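Local coordinates for protein BugD (Bordetella pertussis Tohama I, PDB 2F5X) that binds aspartic acid and probably hands it, as a periplasmic solute receptor, to a membrane transporter of the tripartite tricarboxylate type, at residues Tyr75-Met80 against His239-Pro244; Ser101-Gly106 against Pro250-Leu255; Pro122-Lys127 against Lys204-Ala209; Tyr132-Ala137 against Glu160-Asn165. One frame throughout, in Å; residues are numbered along the deposited sequence.

Interactions 1 and 2 lie on one side of the chain's centre, interactions 3 and 4 on the other, as expected for the two lobes of a periplasmic binding protein. Interaction 1 reaches the ligand site: the side chain of His-239 is about 5 Å from the bound aspartic acid. Interaction 2 is about 8 Å from it between centres; its strand 102-117 pairs with strand 236-244 of interaction 1, Glu-103 N lying 2.8 Å from Ala-243 O. Interactions 3 and 4 both use helix 126-136, with centres about 15 Å apart. They touch where Tyr-132 OH lies 3.5 Å from Pro-122 CG. The centres of interactions 1 and 3 are about 35 Å apart, although both reach the same sheet.

Interaction 1 (Tyr75-Met80 against His239-Pro244); sequences YSILLM and HGMWAP
The indole of Trp-242 lies against Leu-78 and against CB of Met-80, a selenomethionine, on one face of the sheet. Its CE3 lies 3.8 Å from Leu-78 CD2, and its CZ3 lies 3.7 Å from Met-80 CB. The Trp-242 and Leu-78 side chains run side by side and point the same way. CG of Trp-242 sits beside its own backbone N (chi1 -68°), which carries the indole back over Gly-240, where no side chain meets it. Met-80 O lies at the ring edge. Phe-84 stacks on the indole.

On the opposite face Ile-77 CD1 touches the selenium of Met-241 at 4.0 Å. Met-21 of strand 19-23 packs against both.

The backbones pair antiparallel. Leu-78 and Trp-242 exchange two hydrogen bonds, with Leu-78 N to Trp-242 O at 2.8 Å. Met-80 and Gly-240 exchange two more. Of these, Gly-240 N to Met-80 O is short, 2.8 Å, and almost straight at 175°.

His-239 lies at the end nearer the ligand pocket; NE2 bonds to Thr-31 OG1 and ND1 to Ile-237 O. This implies a buried pair held in register: backbone N and O of Leu-78, Trp-242, Met-80 and Gly-240 are bonded, and apolar groups cover both faces.

Interaction 2 (Ser101-Gly106 against Pro250-Leu255); sequences SFEPIG and PVVDKL
Ile-105 places CG2 over one face of the flat carbonyl group of Leu-255, 3.7 Å from Leu-255 C. No pair of rings stacks across this contact. A second carbonyl, Pro-104 O, lies 4.2 Å from Val-252 CG1. The Glu-103 carboxylate turns away from the helix, and its OE2 bonds to Gly-246 N. Only the aliphatic root of Glu-103 stays near, with CB 4.0 Å from Val-252 CG2.

The rest is branched apolar packing. Ile-105 CD1 meets Val-252 CG1 at 3.6 Å, and the two side chains cross at a slant. Ile-105 CG2 also lies 4.0 Å from Leu-255 CB. CG1 of Ile-105 stands opposite its carbonyl carbon (chi1 -54°). With chi2 at -51° as well, CD1 reaches Val-252 and CB of Leu-255, while CG2 covers the Leu-255 backbone. No hydrogen bond joins the two segments.

Ile-105 and Gly-106 both face Met-241 of the neighbouring strand and form a classic beta bulge. The bulge lies at the residue that carries the packing.

Here the helix segment runs along the strand segment, with 24° between their directions and axes 8.7 Å apart. Farther along the helix Val-256 and Leu-259 also touch Ile-105. Leu-255 also touches Ile-77 of strand 76-81. Phe-102 packs on helix 61-68 and on Trp-242 of strand 236-244.

Interaction 3 (Pro122-Lys127 against Lys204-Ala209); sequences PPNNIK and KVKAYA
Tyr-208 of strand 206-210 projects its ring into the bend of residues 123-126, the turn that leads into helix 126-136. Asn-125 is the N-cap of that helix, and its OD1 bonds to Glu-128 N. The ring is the main bump and the loop backbone is the hollow. The ring goes in by its edge: Pro-123 O, Asn-125 C and Ile-126 N all lie near its plane. Tyr-208 CD1 comes within 3.6 Å of Asn-125 C. With CG beside the backbone N (chi1 -60°), the ring reaches along the loop, and its hydroxyl ends at Pro-123. There OH donates a 2.7 Å hydrogen bond to Pro-123 O, arriving from above the carbonyl plane. The Pro-123 ring rests at the same end, its CG 3.8 Å from Tyr-208 OH.

Ile-126 fills the other end, with CD1 4.2 Å from Tyr-208 CB and also near Ala-209 CB.

A second bump comes from Lys-206. Its chain folds at three successive torsions and brings its ammonium group to Asn-124. NZ bonds to Asn-124 OD1 at 2.8 Å, approaching nearly head-on to that C=O bond. NZ also bonds to Phe-121 O, its strongest polar partner. This outer edge is more exposed than the Tyr-208 site.

A water closes the Ile-126 end: it accepts from Ile-126 N at 2.9 Å and donates to Tyr-208 O at 2.7 Å.

Interaction 4 (Tyr132-Ala137 against Glu160-Asn165); sequences YVKKNA and EALGVN
Val-133 of helix 126-136 packs on Leu-162 and Val-164, at and just past the end of helix 150-162. These are the apolar contacts. Val-133 CG1 is the shared tip: it lies 3.8 Å from Leu-162 CD1 and 4.0 Å from Val-164 CG2. Both side chains cross that of Val-133 at about a right angle. Val-133 CG1 stands opposite its backbone N (chi1 171°), which directs it at this pair. The other branch of Val-164, CG1, lies 4.1 Å from Lys-134 CA and 4.3 Å from Ala-137 CB.

The polar contact is made by Lys-134. Its chain runs extended past Leu-162 and bends at the last torsion (chi4 -84°). This turns NZ onto Leu-162 O, with a hydrogen bond of 2.6 Å. The approach is from above the carbonyl plane, with a C=O...N angle of 125°. A water accepts from Lys-134 NZ at 2.8 Å and donates to Ala-161 O. One ammonium group thus serves two successive carbonyls at the helix end, one directly and one through water. Its charge would probably suit the partial negative charge of that end.

The backbone explains why the chain turns here. Gly-163 has positive phi and is the C-prime residue of the helix. Its N makes a weak bond to Glu-160 O, and Val-164 N bonds to Val-159 O. Past Gly-163, Val-164 turns back toward helix 126-136.

The arrangement is a Schellman motif with Lys-134 bonded at the C-terminal end of helix 150-162. It closes the helix of a beta-alpha-beta unit that links parallel strands 141-144 and 167-170.

Interaction 1 (Tyr75-Met80 against His239-Pro244)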
# COMPACT_ATOMS: atom_id res chain seq x y z
N TYR A 75 0.64 -23.08 -1.00
CA TYR A 75 1.34 -22.84 0.26
C TYR A 75 2.20 -21.57 0.25
O TYR A 75 2.79 -21.21 1.27
CB TYR A 75 2.13 -24.08 0.71
CG TYR A 75 1.20 -25.25 0.96
CD1 TYR A 75 0.41 -25.30 2.11
CD2 TYR A 75 1.08 -26.28 0.03
CE1 TYR A 75 -0.46 -26.37 2.34
CE2 TYR A 75 0.22 -27.35 0.25
CZ TYR A 75 -0.55 -27.38 1.40
OH TYR A 75 -1.41 -28.44 1.61
N SER A 76 2.24 -20.90 -0.89
CA SER A 76 2.82 -19.56 -0.99
C SER A 76 1.82 -18.64 -1.67
O SER A 76 1.45 -18.85 -2.82
CB SER A 76 4.12 -19.58 -1.79
OG SER A 76 5.05 -20.47 -1.21
N ILE A 77 1.39 -17.62 -0.93
CA ILE A 77 0.47 -16.63 -1.48
C ILE A 77 1.01 -15.23 -1.25
O ILE A 77 1.89 -15.02 -0.41
CB ILE A 77 -0.97 -16.80 -0.92
CG1 ILE A 77 -1.01 -16.55 0.59
CG2 ILE A 77 -1.50 -18.19 -1.26
CD1 ILE A 77 -2.43 -16.65 1.21
N LEU A 78 0.49 -14.28 -2.03
CA LEU A 78 0.98 -12.91 -1.99
C LEU A 78 -0.10 -11.98 -1.46
O LEU A 78 -1.23 -12.04 -1.91
CB LEU A 78 1.37 -12.47 -3.41
CG LEU A 78 1.81 -11.02 -3.59
CD1 LEU A 78 3.17 -10.81 -2.92
CD2 LEU A 78 1.86 -10.67 -5.08
N LEU A 79 0.26 -11.14 -0.49
CA LEU A 79 -0.59 -10.00 -0.15
C LEU A 79 0.15 -8.75 -0.58
O LEU A 79 1.21 -8.43 -0.05
CB LEU A 79 -0.93 -9.94 1.35
CG LEU A 79 -1.86 -8.75 1.64
CD1 LEU A 79 -3.34 -9.03 1.25
CD2 LEU A 79 -1.75 -8.30 3.08
N MSE A 80 -0.40 -8.06 -1.57
CA MSE A 80 0.27 -6.90 -2.14
C MSE A 80 -0.76 -5.84 -2.49
O MSE A 80 -1.92 -6.15 -2.72
CB MSE A 80 1.09 -7.34 -3.38
CG MSE A 80 1.94 -6.24 -4.04
SE MSE A 80 3.09 -5.23 -2.82
CE MSE A 80 3.65 -3.84 -4.09
N HIS A 239 -5.62 -3.39 -1.87
CA HIS A 239 -4.77 -4.56 -1.63
C HIS A 239 -5.46 -5.78 -2.24
O HIS A 239 -6.69 -5.89 -2.21
CB HIS A 239 -4.62 -4.81 -0.12
CG HIS A 239 -3.66 -3.89 0.58
ND1 HIS A 239 -3.79 -2.52 0.58
CD2 HIS A 239 -2.56 -4.16 1.33
CE1 HIS A 239 -2.81 -1.98 1.29
NE2 HIS A 239 -2.05 -2.96 1.76
N GLY A 240 -4.65 -6.69 -2.79
CA GLY A 240 -5.14 -7.93 -3.36
C GLY A 240 -4.39 -9.13 -2.81
O GLY A 240 -3.34 -9.00 -2.20
N MSE A 241 -4.95 -10.32 -3.04
CA MSE A 241 -4.31 -11.56 -2.67
C MSE A 241 -4.21 -12.41 -3.93
O MSE A 241 -5.18 -12.52 -4.67
CB MSE A 241 -5.11 -12.28 -1.59
CG MSE A 241 -4.54 -13.63 -1.21
SE MSE A 241 -5.58 -14.43 0.20
CE MSE A 241 -5.12 -13.29 1.55
N TRP A 242 -3.03 -12.98 -4.18
CA TRP A 242 -2.77 -13.79 -5.37
C TRP A 242 -2.06 -15.09 -5.01
O TRP A 242 -1.33 -15.16 -4.01
CB TRP A 242 -1.82 -13.04 -6.31
CG TRP A 242 -2.31 -11.79 -7.01
CD1 TRP A 242 -2.79 -11.70 -8.29
CD2 TRP A 242 -2.25 -10.44 -6.52
NE1 TRP A 242 -3.06 -10.39 -8.61
CE2 TRP A 242 -2.73 -9.59 -7.55
CE3 TRP A 242 -1.84 -9.86 -5.30
CZ2 TRP A 242 -2.83 -8.20 -7.40
CZ3 TRP A 242 -1.93 -8.47 -5.17
CH2 TRP A 242 -2.43 -7.66 -6.20
N ALA A 243 -2.23 -16.11 -5.85
CA ALA A 243 -1.43 -17.34 -5.81
C ALA A 243 -0.61 -17.41 -7.10
O ALA A 243 -0.95 -16.74 -8.07
CB ALA A 243 -2.35 -18.57 -5.68
N PRO A 244 0.46 -18.21 -7.16
CA PRO A 244 1.23 -18.32 -8.41
C PRO A 244 0.41 -18.91 -9.54
O PRO A 244 -0.49 -19.72 -9.28
CB PRO A 244 2.37 -19.28 -8.04
CG PRO A 244 2.45 -19.21 -6.54
CD PRO A 244 1.03 -19.04 -6.08

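Interaction 2 (Ser101-Gly106 against Pro250-Leu255)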
# COMPACT_ATOMS: atom_id res chain seq x y z
N SER A 101 1.18 -13.67 -14.30
CA SER A 101 2.08 -14.39 -13.38
C SER A 101 1.37 -15.11 -12.24
O SER A 101 1.96 -15.98 -11.59
CB SER A 101 3.14 -13.44 -12.82
OG SER A 101 4.11 -13.18 -13.80
N PHE A 102 0.10 -14.75 -12.01
CA PHE A 102 -0.64 -15.22 -10.84
C PHE A 102 -2.03 -15.70 -11.18
O PHE A 102 -2.60 -15.35 -12.22
CB PHE A 102 -0.79 -14.07 -9.83
CG PHE A 102 0.52 -13.52 -9.34
CD1 PHE A 102 1.17 -14.09 -8.25
CD2 PHE A 102 1.11 -12.43 -9.98
CE1 PHE A 102 2.40 -13.57 -7.80
CE2 PHE A 102 2.32 -11.91 -9.54
CZ PHE A 102 2.96 -12.49 -8.45
N GLU A 103 -2.58 -16.53 -10.29
CA GLU A 103 -4.02 -16.73 -10.21
C GLU A 103 -4.54 -15.77 -9.13
O GLU A 103 -4.21 -15.92 -7.95
CB GLU A 103 -4.36 -18.18 -9.82
CG GLU A 103 -3.68 -19.27 -10.65
CD GLU A 103 -3.99 -19.21 -12.14
OE1 GLU A 103 -4.99 -18.56 -12.52
OE2 GLU A 103 -3.23 -19.81 -12.95
N PRO A 104 -5.33 -14.77 -9.53
CA PRO A 104 -5.87 -13.82 -8.54
C PRO A 104 -6.86 -14.51 -7.61
O PRO A 104 -7.61 -15.39 -8.07
CB PRO A 104 -6.56 -12.75 -9.40
CG PRO A 104 -6.81 -13.40 -10.73
CD PRO A 104 -5.76 -14.47 -10.91
N ILE A 105 -6.82 -14.16 -6.33
CA ILE A 105 -7.78 -14.68 -5.35
C ILE A 105 -8.89 -13.67 -5.10
O ILE A 105 -10.07 -13.99 -5.20
CB ILE A 105 -7.08 -15.10 -4.02
CG1 ILE A 105 -5.93 -16.08 -4.26
CG2 ILE A 105 -8.10 -15.68 -3.02
CD1 ILE A 105 -6.27 -17.31 -5.13
N GLY A 106 -8.53 -12.44 -4.74
CA GLY A 106 -9.52 -11.40 -4.55
C GLY A 106 -8.97 -10.12 -3.98
O GLY A 106 -7.81 -10.06 -3.55
N PRO A 250 -9.22 -26.10 -7.35
CA PRO A 250 -9.78 -26.37 -6.01
C PRO A 250 -9.02 -25.66 -4.88
O PRO A 250 -9.61 -25.35 -3.84
CB PRO A 250 -9.65 -27.89 -5.87
CG PRO A 250 -9.61 -28.38 -7.27
CD PRO A 250 -8.82 -27.35 -8.02
N VAL A 251 -7.72 -25.42 -5.09
CA VAL A 251 -6.90 -24.72 -4.12
C VAL A 251 -7.23 -23.22 -4.14
O VAL A 251 -7.45 -22.61 -3.09
CB VAL A 251 -5.39 -24.98 -4.36
CG1 VAL A 251 -4.53 -24.07 -3.49
CG2 VAL A 251 -5.06 -26.46 -4.11
N VAL A 252 -7.29 -22.64 -5.33
CA VAL A 252 -7.77 -21.26 -5.49
C VAL A 252 -9.17 -21.10 -4.86
O VAL A 252 -9.42 -20.14 -4.13
CB VAL A 252 -7.78 -20.82 -6.98
CG1 VAL A 252 -8.43 -19.44 -7.15
CG2 VAL A 252 -6.37 -20.83 -7.54
N ASP A 253 -10.08 -22.04 -5.13
CA ASP A 253 -11.43 -21.99 -4.57
C ASP A 253 -11.42 -21.92 -3.04
O ASP A 253 -12.17 -21.15 -2.42
CB ASP A 253 -12.25 -23.22 -5.00
CG ASP A 253 -12.68 -23.17 -6.46
OD1 ASP A 253 -12.51 -22.13 -7.14
OD2 ASP A 253 -13.23 -24.16 -7.01
N LYS A 254 -10.57 -22.74 -2.43
CA LYS A 254 -10.43 -22.78 -0.97
C LYS A 254 -9.91 -21.44 -0.46
O LYS A 254 -10.40 -20.91 0.56
CB LYS A 254 -9.50 -23.91 -0.54
CG LYS A 254 -9.26 -24.02 0.98
CD LYS A 254 -10.53 -24.36 1.76
CE LYS A 254 -10.22 -24.52 3.24
NZ LYS A 254 -11.44 -24.77 4.06
N LEU A 255 -8.92 -20.90 -1.16
CA LEU A 255 -8.36 -19.60 -0.79
C LEU A 255 -9.39 -18.48 -0.92
O LEU A 255 -9.45 -17.60 -0.06
CB LEU A 255 -7.09 -19.29 -1.60
CG LEU A 255 -5.83 -20.07 -1.16
CD1 LEU A 255 -4.76 -20.04 -2.26
CD2 LEU A 255 -5.26 -19.56 0.17

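Interaction 3 (Pro122-Lys127 against Lys204-Ala209)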
# COMPACT_ATOMS: atom_id res chain seq x y z
N PRO A 122 8.37 22.87 10.47
CA PRO A 122 7.75 24.19 10.68
C PRO A 122 6.28 24.40 10.25
O PRO A 122 5.54 24.92 11.10
CB PRO A 122 8.71 25.16 9.98
CG PRO A 122 10.03 24.47 10.08
CD PRO A 122 9.69 22.98 9.82
N PRO A 123 5.84 24.05 9.03
CA PRO A 123 4.45 24.33 8.64
C PRO A 123 3.40 23.60 9.49
O PRO A 123 3.60 22.46 9.90
CB PRO A 123 4.38 23.88 7.18
CG PRO A 123 5.54 23.00 6.95
CD PRO A 123 6.59 23.39 7.95
N ASN A 124 2.28 24.28 9.73
CA ASN A 124 1.21 23.73 10.55
C ASN A 124 -0.03 23.32 9.78
O ASN A 124 -0.93 22.72 10.35
CB ASN A 124 0.85 24.70 11.67
CG ASN A 124 1.92 24.77 12.74
OD1 ASN A 124 2.64 23.80 12.94
ND2 ASN A 124 2.02 25.90 13.42
N ASN A 125 -0.07 23.63 8.48
CA ASN A 125 -1.22 23.27 7.65
C ASN A 125 -0.80 23.05 6.19
O ASN A 125 0.35 23.34 5.83
CB ASN A 125 -2.36 24.31 7.78
CG ASN A 125 -1.97 25.68 7.25
OD1 ASN A 125 -1.51 25.82 6.12
ND2 ASN A 125 -2.18 26.72 8.05
N ILE A 126 -1.70 22.49 5.38
CA ILE A 126 -1.34 22.12 4.01
C ILE A 126 -0.96 23.32 3.12
O ILE A 126 -0.05 23.21 2.30
CB ILE A 126 -2.45 21.22 3.36
CG1 ILE A 126 -2.03 20.70 1.97
CG2 ILE A 126 -3.80 21.95 3.27
CD1 ILE A 126 -0.76 19.84 1.95
N LYS A 127 -1.62 24.46 3.31
CA LYS A 127 -1.26 25.67 2.57
C LYS A 127 0.18 26.08 2.90
O LYS A 127 0.99 26.32 2.00
CB LYS A 127 -2.22 26.82 2.87
CG LYS A 127 -1.89 28.09 2.10
CD LYS A 127 -2.88 29.21 2.40
CE LYS A 127 -2.58 30.42 1.53
NZ LYS A 127 -1.46 31.22 2.10
N LYS A 204 2.44 12.77 17.48
CA LYS A 204 3.87 12.49 17.34
C LYS A 204 4.43 12.96 16.00
O LYS A 204 5.61 13.26 15.89
CB LYS A 204 4.16 11.01 17.54
CG LYS A 204 4.18 10.57 19.00
CD LYS A 204 4.27 9.05 19.14
CE LYS A 204 5.68 8.54 18.89
NZ LYS A 204 5.73 7.10 18.43
N VAL A 205 3.58 13.01 14.97
CA VAL A 205 3.99 13.56 13.68
C VAL A 205 3.06 14.71 13.30
O VAL A 205 1.94 14.78 13.80
CB VAL A 205 3.99 12.49 12.56
CG1 VAL A 205 4.99 11.38 12.88
CG2 VAL A 205 2.58 11.90 12.32
N LYS A 206 3.52 15.59 12.42
CA LYS A 206 2.67 16.63 11.84
C LYS A 206 1.82 16.00 10.76
O LYS A 206 2.31 15.15 10.00
CB LYS A 206 3.50 17.78 11.26
CG LYS A 206 4.30 18.58 12.30
CD LYS A 206 3.41 19.52 13.07
CE LYS A 206 3.53 20.93 12.56
NZ LYS A 206 4.60 21.76 13.21
N ALA A 207 0.55 16.37 10.69
CA ALA A 207 -0.35 15.76 9.71
C ALA A 207 -1.09 16.85 8.95
O ALA A 207 -1.63 17.77 9.56
CB ALA A 207 -1.33 14.80 10.40
N TYR A 208 -1.09 16.76 7.62
CA TYR A 208 -1.53 17.88 6.77
C TYR A 208 -2.77 17.64 5.92
O TYR A 208 -3.58 18.55 5.73
CB TYR A 208 -0.38 18.33 5.87
CG TYR A 208 0.82 18.79 6.66
CD1 TYR A 208 0.88 20.08 7.19
CD2 TYR A 208 1.90 17.93 6.88
CE1 TYR A 208 1.99 20.52 7.91
CE2 TYR A 208 3.01 18.36 7.61
CZ TYR A 208 3.04 19.64 8.13
OH TYR A 208 4.15 20.05 8.84
N ALA A 209 -2.92 16.43 5.40
CA ALA A 209 -3.97 16.16 4.43
C ALA A 209 -4.12 14.67 4.19
O ALA A 209 -3.21 13.89 4.46
CB ALA A 209 -3.66 16.86 3.10
O HOH W 1 5.82 24.55 13.75
O HOH W 2 -3.76 21.05 6.86

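Interaction 4 (Tyr132-Ala137 against Glu160-Asn165)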
# COMPACT_ATOMS: atom_id res chain seq x y z
N TYR A 132 6.18 26.26 2.20
CA TYR A 132 7.45 25.89 2.83
C TYR A 132 8.29 24.97 1.94
O TYR A 132 9.51 25.17 1.81
CB TYR A 132 7.19 25.24 4.19
CG TYR A 132 8.45 25.01 4.98
CD1 TYR A 132 8.99 26.03 5.76
CD2 TYR A 132 9.11 23.78 4.92
CE1 TYR A 132 10.16 25.83 6.49
CE2 TYR A 132 10.28 23.57 5.66
CZ TYR A 132 10.80 24.60 6.44
OH TYR A 132 11.95 24.41 7.16
N VAL A 133 7.65 23.98 1.34
CA VAL A 133 8.36 23.03 0.48
C VAL A 133 8.89 23.73 -0.78
O VAL A 133 10.03 23.51 -1.19
CB VAL A 133 7.49 21.80 0.12
CG1 VAL A 133 8.17 20.93 -0.96
CG2 VAL A 133 7.19 20.96 1.37
N LYS A 134 8.07 24.59 -1.39
CA LYS A 134 8.52 25.37 -2.54
C LYS A 134 9.71 26.28 -2.23
O LYS A 134 10.65 26.39 -3.03
CB LYS A 134 7.37 26.19 -3.13
CG LYS A 134 6.32 25.34 -3.81
CD LYS A 134 5.13 26.18 -4.22
CE LYS A 134 4.10 25.33 -4.91
NZ LYS A 134 4.43 25.19 -6.36
N LYS A 135 9.67 26.93 -1.07
CA LYS A 135 10.71 27.89 -0.69
C LYS A 135 12.01 27.22 -0.24
O LYS A 135 13.11 27.73 -0.50
CB LYS A 135 10.17 28.82 0.41
CG LYS A 135 11.11 29.98 0.77
CD LYS A 135 10.78 30.54 2.14
CE LYS A 135 11.84 31.54 2.61
NZ LYS A 135 13.06 30.85 3.16
N ASN A 136 11.87 26.08 0.43
CA ASN A 136 12.99 25.44 1.11
C ASN A 136 13.32 24.06 0.56
O ASN A 136 13.96 23.25 1.24
CB ASN A 136 12.71 25.37 2.62
CG ASN A 136 12.62 26.74 3.27
OD1 ASN A 136 13.61 27.46 3.38
ND2 ASN A 136 11.42 27.11 3.68
N ALA A 137 12.90 23.80 -0.68
CA ALA A 137 12.98 22.46 -1.26
C ALA A 137 14.32 21.76 -1.00
O ALA A 137 14.34 20.61 -0.56
CB ALA A 137 12.65 22.48 -2.75
N GLU A 160 5.12 16.45 -7.97
CA GLU A 160 4.60 16.97 -9.24
C GLU A 160 3.60 18.11 -9.02
O GLU A 160 3.67 19.13 -9.70
CB GLU A 160 3.99 15.84 -10.08
CG GLU A 160 5.05 14.89 -10.64
CD GLU A 160 5.85 15.47 -11.79
OE1 GLU A 160 5.34 16.36 -12.51
OE2 GLU A 160 7.00 15.03 -11.99
N ALA A 161 2.69 17.93 -8.07
CA ALA A 161 1.70 18.94 -7.73
C ALA A 161 2.33 20.22 -7.19
O ALA A 161 1.85 21.32 -7.47
CB ALA A 161 0.68 18.39 -6.74
N LEU A 162 3.42 20.07 -6.44
CA LEU A 162 4.13 21.22 -5.88
C LEU A 162 5.17 21.82 -6.82
O LEU A 162 5.70 22.91 -6.57
CB LEU A 162 4.80 20.85 -4.55
CG LEU A 162 3.88 20.39 -3.41
CD1 LEU A 162 4.73 19.95 -2.24
CD2 LEU A 162 2.90 21.48 -3.00
N GLY A 163 5.48 21.11 -7.90
CA GLY A 163 6.45 21.58 -8.88
C GLY A 163 7.86 21.60 -8.35
O GLY A 163 8.64 22.49 -8.70
N VAL A 164 8.19 20.62 -7.51
CA VAL A 164 9.52 20.52 -6.91
C VAL A 164 10.20 19.19 -7.21
O VAL A 164 9.56 18.20 -7.56
CB VAL A 164 9.50 20.73 -5.36
CG1 VAL A 164 8.96 22.12 -5.00
CG2 VAL A 164 8.69 19.61 -4.66
N ASN A 165 11.53 19.19 -7.10
CA ASN A 165 12.33 17.97 -7.08
C ASN A 165 13.01 17.90 -5.71
O ASN A 165 13.70 18.85 -5.33
CB ASN A 165 13.38 18.02 -8.19
CG ASN A 165 14.20 16.73 -8.28
OD1 ASN A 165 13.65 15.63 -8.31
ND2 ASN A 165 15.53 16.87 -8.33
O HOH W 3 1.93 24.11 -6.90